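Local atomic coordinates of periplasmic solute binding protein (Candidatus liberibacter, PDB entry 4CL2), a protein that binds manganese or zinc ions and, as a periplasmic solute-binding protein of the ZnuA type, probably delivers them to a membrane transporter for uptake. Residues E159-P163 and E164-F168; M203-A206 and I207-R211. All blocks are in the same frame, centred on the assembly; numbering follows the deposited sequence. Where two conformers were deposited one is given.

Contact 1 of 2, residues E159-P163 and E164-F168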
loop_
_atom_site.group_PDB
_atom_site.type_symbol
_atom_site.label_atom_id
_atom_site.label_comp_id
_atom_site.label_asym_id
_atom_site.label_seq_id
_atom_site.Cartn_x
_atom_site.Cartn_y
_atom_site.Cartn_z
ATOM N N GLU A 159 2.677 -15.740 -12.586
ATOM C CA GLU A 159 1.586 -16.621 -12.905
ATOM C C GLU A 159 2.043 -17.997 -13.417
ATOM O O GLU A 159 1.232 -18.901 -13.486
ATOM C CB GLU A 159 0.629 -15.989 -13.904
ATOM C CG GLU A 159 -0.140 -14.821 -13.367
ATOM C CD GLU A 159 -1.100 -15.118 -12.180
ATOM O OE1 GLU A 159 -1.431 -16.293 -11.971
ATOM O OE2 GLU A 159 -1.549 -14.160 -11.520
ATOM N N LYS A 160 3.324 -18.168 -13.762
ATOM C CA LYS A 160 3.844 -19.464 -14.131
ATOM C C LYS A 160 4.161 -20.387 -12.955
ATOM O O LYS A 160 4.530 -21.546 -13.167
ATOM C CB LYS A 160 5.122 -19.300 -14.971
ATOM C CG LYS A 160 4.893 -18.496 -16.213
ATOM C CD LYS A 160 6.186 -18.390 -17.013
ATOM C CE LYS A 160 6.034 -17.390 -18.149
ATOM N NZ LYS A 160 4.836 -17.652 -19.001
ATOM N N VAL A 161 4.063 -19.884 -11.734
ATOM C CA VAL A 161 4.388 -20.665 -10.532
ATOM C C VAL A 161 3.401 -21.850 -10.379
ATOM O O VAL A 161 2.168 -21.661 -10.468
ATOM C CB VAL A 161 4.364 -19.798 -9.249
ATOM C CG1 VAL A 161 4.475 -20.657 -7.991
ATOM C CG2 VAL A 161 5.514 -18.784 -9.272
ATOM N N ASP A 162 3.952 -23.037 -10.138
ATOM C CA ASP A 162 3.139 -24.229 -9.996
ATOM C C ASP A 162 2.165 -24.025 -8.857
ATOM O O ASP A 162 2.526 -23.448 -7.832
ATOM C CB ASP A 162 4.002 -25.449 -9.713
ATOM C CG ASP A 162 4.655 -26.000 -10.955
ATOM O OD1 ASP A 162 4.192 -25.685 -12.065
ATOM O OD2 ASP A 162 5.630 -26.747 -10.808
ATOM N N PRO A 163 0.933 -24.516 -9.017
ATOM C CA PRO A 163 -0.156 -24.242 -8.040
ATOM C C PRO A 163 0.146 -24.536 -6.573
ATOM O O PRO A 163 -0.258 -23.789 -5.685
ATOM C CB PRO A 163 -1.310 -25.103 -8.537
ATOM C CG PRO A 163 -1.013 -25.340 -9.980
ATOM C CD PRO A 163 0.468 -25.319 -10.159
ATOM N N GLU A 164 0.928 -25.579 -6.325
ATOM C CA GLU A 164 1.306 -25.939 -4.977
ATOM C C GLU A 164 2.159 -24.852 -4.335
ATOM O O GLU A 164 2.329 -24.830 -3.118
ATOM C CB GLU A 164 2.115 -27.268 -4.990
ATOM C CG GLU A 164 1.491 -28.410 -5.791
ATOM C CD GLU A 164 0.063 -28.731 -5.358
ATOM O OE1 GLU A 164 -0.106 -29.286 -4.245
ATOM O OE2 GLU A 164 -0.887 -28.436 -6.129
ATOM N N LYS A 165 2.729 -23.967 -5.152
ATOM C CA LYS A 165 3.691 -22.998 -4.657
ATOM C C LYS A 165 3.089 -21.605 -4.657
ATOM O O LYS A 165 3.820 -20.610 -4.467
ATOM C CB LYS A 165 4.988 -23.049 -5.480
ATOM C CG LYS A 165 5.864 -24.259 -5.187
ATOM C CD LYS A 165 6.962 -24.430 -6.229
ATOM C CE LYS A 165 7.693 -25.753 -6.075
ATOM N NZ LYS A 165 8.517 -26.070 -7.274
ATOM N N ARG A 166 1.762 -21.516 -4.851
ATOM C CA ARG A 166 1.100 -20.227 -4.945
ATOM C C ARG A 166 0.666 -19.645 -3.560
ATOM O O ARG A 166 -0.506 -19.529 -3.215
ATOM C CB ARG A 166 -0.055 -20.280 -5.913
ATOM C CG ARG A 166 0.447 -20.574 -7.354
ATOM C CD ARG A 166 -0.667 -20.994 -8.319
ATOM N NE ARG A 166 -1.419 -19.835 -8.628
ATOM C CZ ARG A 166 -1.239 -18.985 -9.665
ATOM N NH1 ARG A 166 -0.382 -19.152 -10.641
ATOM N NH2 ARG A 166 -2.001 -17.953 -9.665
ATOM N N TRP A 167 1.668 -19.286 -2.811
ATOM C CA TRP A 167 1.522 -18.762 -1.441
ATOM C C TRP A 167 2.358 -17.533 -1.323
ATOM O O TRP A 167 3.544 -17.545 -1.722
ATOM C CB TRP A 167 2.053 -19.751 -0.439
ATOM C CG TRP A 167 1.210 -20.937 -0.292
ATOM C CD1 TRP A 167 1.353 -22.125 -0.920
ATOM C CD2 TRP A 167 0.082 -21.058 0.553
ATOM N NE1 TRP A 167 0.373 -22.966 -0.544
ATOM C CE2 TRP A 167 -0.433 -22.333 0.362
ATOM C CE3 TRP A 167 -0.546 -20.203 1.445
ATOM C CZ2 TRP A 167 -1.542 -22.798 1.052
ATOM C CZ3 TRP A 167 -1.652 -20.665 2.133
ATOM C CH2 TRP A 167 -2.140 -21.935 1.926
ATOM N N PHE A 168 1.782 -16.485 -0.751
ATOM C CA PHE A 168 2.522 -15.247 -0.407
ATOM C C PHE A 168 2.521 -15.260 1.132
ATOM O O PHE A 168 1.441 -15.137 1.717
ATOM C CB PHE A 168 1.850 -13.981 -0.855
ATOM C CG PHE A 168 1.875 -13.743 -2.327
ATOM C CD1 PHE A 168 2.854 -14.306 -3.144
ATOM C CD2 PHE A 168 0.898 -12.941 -2.897
ATOM C CE1 PHE A 168 2.818 -14.039 -4.509
ATOM C CE2 PHE A 168 0.886 -12.690 -4.259
ATOM C CZ PHE A 168 1.854 -13.246 -5.049
#
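The loop that carries the chain from helix 133-158 into strand 167-170 folds back on itself here, and the reach of R166 to E159 spans it. The guanidinium of R166 forms a salt bridge with the carboxylate: NH2 of R166 lies 2.9 Å from OE1 of E159, with a nearly straight N-H...O angle of 165°. OE1 is approached on its syn side and sits in the guanidinium plane, though the carboxylate itself is turned so that the two planes are 35° apart. NH1 of R166 adds weak bonds, to the same OE1 and to the backbone O of E159, so that the arginine grips both ends of one residue. A bend at chi3 of 74° swings the guanidinium back over the loop; on the way CD of R166 passes 3.3 Å from CA of P163.

The turn itself is held by the backbone. N of K165 donates to O of D162 at 2.7 Å, and N of R166 to O of P163 at 3.2 Å. Both bonds close round the short 3-10 turn at P163 and E164, and R166 then forms the centre of an inverse gamma turn. V161 is the buried residue of the turn: its CG1, anti to the backbone N, packs 3.5 Å from CB of K165, the two side chains crossing at about a right angle.

Around this surface turn, NH2 of R166 has a second acceptor in O of G183, just beyond helix 176-182, whose F182 touches E159. V161 rests on the C-terminal F275. From R166 on, the chain pairs with strand 185-188, and F168 packs inward against helices 176-182 and 259-274.

Contact 2 of 2, residues M203-A206 and I207-R211. With GOL (glycerol), chain K.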
loop_
_atom_site.group_PDB
_atom_site.type_symbol
_atom_site.label_atom_id
_atom_site.label_comp_id
_atom_site.label_asym_id
_atom_site.label_seq_id
_atom_site.Cartn_x
_atom_site.Cartn_y
_atom_site.Cartn_z
ATOM N N MET A 203 0.967 -16.974 14.915
ATOM C CA MET A 203 2.268 -17.596 14.594
ATOM C C MET A 203 2.179 -19.098 14.518
ATOM O O MET A 203 2.634 -19.704 13.528
ATOM C CB MET A 203 3.346 -17.157 15.587
ATOM C CG MET A 203 4.750 -17.627 15.230
ATOM S SD MET A 203 5.943 -16.852 16.379
ATOM C CE MET A 203 6.281 -15.275 15.664
ATOM N N ARG A 204 1.593 -19.722 15.544
ATOM C CA ARG A 204 1.429 -21.180 15.526
ATOM C C ARG A 204 0.715 -21.670 14.231
ATOM O O ARG A 204 1.091 -22.662 13.604
ATOM C CB ARG A 204 0.682 -21.653 16.776
ATOM C CG ARG A 204 1.402 -21.338 18.109
ATOM C CD ARG A 204 0.832 -22.115 19.290
ATOM N NE ARG A 204 -0.599 -21.859 19.542
ATOM C CZ ARG A 204 -1.096 -20.915 20.346
ATOM N NH1 ARG A 204 -0.311 -20.117 21.051
ATOM N NH2 ARG A 204 -2.409 -20.785 20.458
ATOM N N HIS A 205 -0.326 -20.961 13.848
ATOM C CA HIS A 205 -1.082 -21.305 12.620
ATOM C C HIS A 205 -0.239 -21.230 11.361
ATOM O O HIS A 205 -0.264 -22.141 10.510
ATOM C CB HIS A 205 -2.296 -20.394 12.509
ATOM C CG HIS A 205 -3.089 -20.594 11.252
ATOM N ND1 HIS A 205 -3.923 -21.677 11.065
ATOM C CD2 HIS A 205 -3.228 -19.820 10.143
ATOM C CE1 HIS A 205 -4.499 -21.591 9.876
ATOM N NE2 HIS A 205 -4.087 -20.482 9.293
ATOM N N ALA A 206 0.542 -20.156 11.236
ATOM C CA ALA A 206 1.390 -20.032 10.070
ATOM C C ALA A 206 2.410 -21.115 10.005
ATOM O O ALA A 206 2.713 -21.645 8.925
ATOM C CB ALA A 206 2.077 -18.671 10.037
ATOM N N ILE A 207 2.958 -21.486 11.174
ATOM C CA ILE A 207 3.947 -22.536 11.183
ATOM C C ILE A 207 3.301 -23.825 10.706
ATOM O O ILE A 207 3.861 -24.552 9.870
ATOM C CB ILE A 207 4.580 -22.674 12.614
ATOM C CG1 ILE A 207 5.478 -21.446 12.851
ATOM C CG2 ILE A 207 5.332 -23.961 12.771
ATOM C CD1 ILE A 207 5.900 -21.274 14.284
ATOM N N ASN A 208 2.106 -24.091 11.238
ATOM C CA ASN A 208 1.410 -25.309 10.886
ATOM C C ASN A 208 1.058 -25.337 9.406
ATOM O O ASN A 208 1.274 -26.358 8.721
ATOM C CB ASN A 208 0.192 -25.476 11.801
ATOM C CG ASN A 208 0.588 -25.977 13.178
ATOM O OD1 ASN A 208 1.556 -26.687 13.298
ATOM N ND2 ASN A 208 -0.117 -25.573 14.202
ATOM N N GLN A 209 0.600 -24.200 8.910
ATOM C CA GLN A 209 0.229 -24.108 7.472
ATOM C C GLN A 209 1.407 -24.257 6.524
ATOM O O GLN A 209 1.318 -24.944 5.510
ATOM C CB GLN A 209 -0.539 -22.860 7.210
ATOM C CG GLN A 209 -1.932 -22.840 7.803
ATOM C CD GLN A 209 -2.850 -23.804 7.066
ATOM O OE1 GLN A 209 -2.820 -23.878 5.837
ATOM N NE2 GLN A 209 -3.650 -24.548 7.804
ATOM N N MET A 210 2.547 -23.679 6.887
ATOM C CA MET A 210 3.745 -23.847 6.078
ATOM C C MET A 210 4.260 -25.259 5.993
ATOM O O MET A 210 4.707 -25.698 4.932
ATOM C CB MET A 210 4.841 -22.923 6.594
ATOM C CG MET A 210 4.587 -21.465 6.263
ATOM S SD MET A 210 5.774 -20.261 6.956
ATOM C CE MET A 210 7.166 -20.589 5.926
ATOM N N ARG A 211 4.260 -25.965 7.116
ATOM C CA ARG A 211 4.656 -27.360 7.086
ATOM C C ARG A 211 3.681 -28.164 6.240
ATOM O O ARG A 211 4.088 -28.927 5.362
ATOM C CB ARG A 211 4.720 -27.925 8.487
ATOM C CG ARG A 211 5.889 -27.395 9.281
ATOM C CD ARG A 211 6.324 -28.426 10.284
ATOM N NE ARG A 211 6.611 -29.755 9.705
ATOM C CZ ARG A 211 5.955 -30.903 9.969
ATOM N NH1 ARG A 211 4.920 -30.962 10.803
ATOM N NH2 ARG A 211 6.350 -32.031 9.387
HETATM C C1 GOL K . -2.805 -24.441 14.066
HETATM O O1 GOL K . -3.716 -23.745 14.891
HETATM C C2 GOL K . -3.294 -24.346 12.649
HETATM O O2 GOL K . -4.566 -23.709 12.708
HETATM C C3 GOL K . -3.456 -25.660 11.925
HETATM O O3 GOL K . -3.308 -25.361 10.529
#
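H205 and Q209, one helical turn apart, meet through a CH-pi contact: CG of Q209 lies over one face of the imidazole, 3.7 Å from its centroid and displaced toward the rim on the CE1-NE2 side. With CG of H205 anti to the backbone N (chi1 176°), the imidazole stands off the helix surface beside Q209. The chain of Q209 bends at chi2 (-70°), and its amide plane lies 30° from the ring plane.

Hydrogen bonds from these two side chains hold a glycerol, probably from the crystallisation liquor. ND1 of H205 and O2 of the glycerol are 2.7 Å apart, in the ring plane, and NE2 of Q209 donates to the glycerol O3 at 2.9 Å.

Apolar packing occupies another side, where CG of M203 lies 3.9 Å from CD1 of I207; both side chains, with M210, reach helix 227-236.

Backbone bonds run beneath all of this: I207 N to M203 O (3.0 Å), N208 N to R204 O, Q209 N to H205 O (2.7 Å) and M210 N to A206 O. These i to i+4 bonds are those of a regular alpha-helix, and helix 200-212 is amphipathic: M203, A206 and M210 face its neighbours, while R204 and N208 are exposed.

How the contacts relate
Strand 185-188 is the common neighbour of the two contacts: R166 and F168 of contact 1 pair with it through backbone bonds, while the helix of contact 2 lays H205, Q209 and M210 against L187. H213 ties them further, stacking on W167 and taking part in a weak bond with Q209. Their centres are 18 Å apart, and the nearest atoms about 4 Å. Contact 1 is a surface turn closed by ionic and backbone bonds, with V161 its one buried touching residue. Contact 2 is partly buried, its regular helix burying A206 and M210 while H205 and Q209 bind a glycerol. Neither includes a metal ligand.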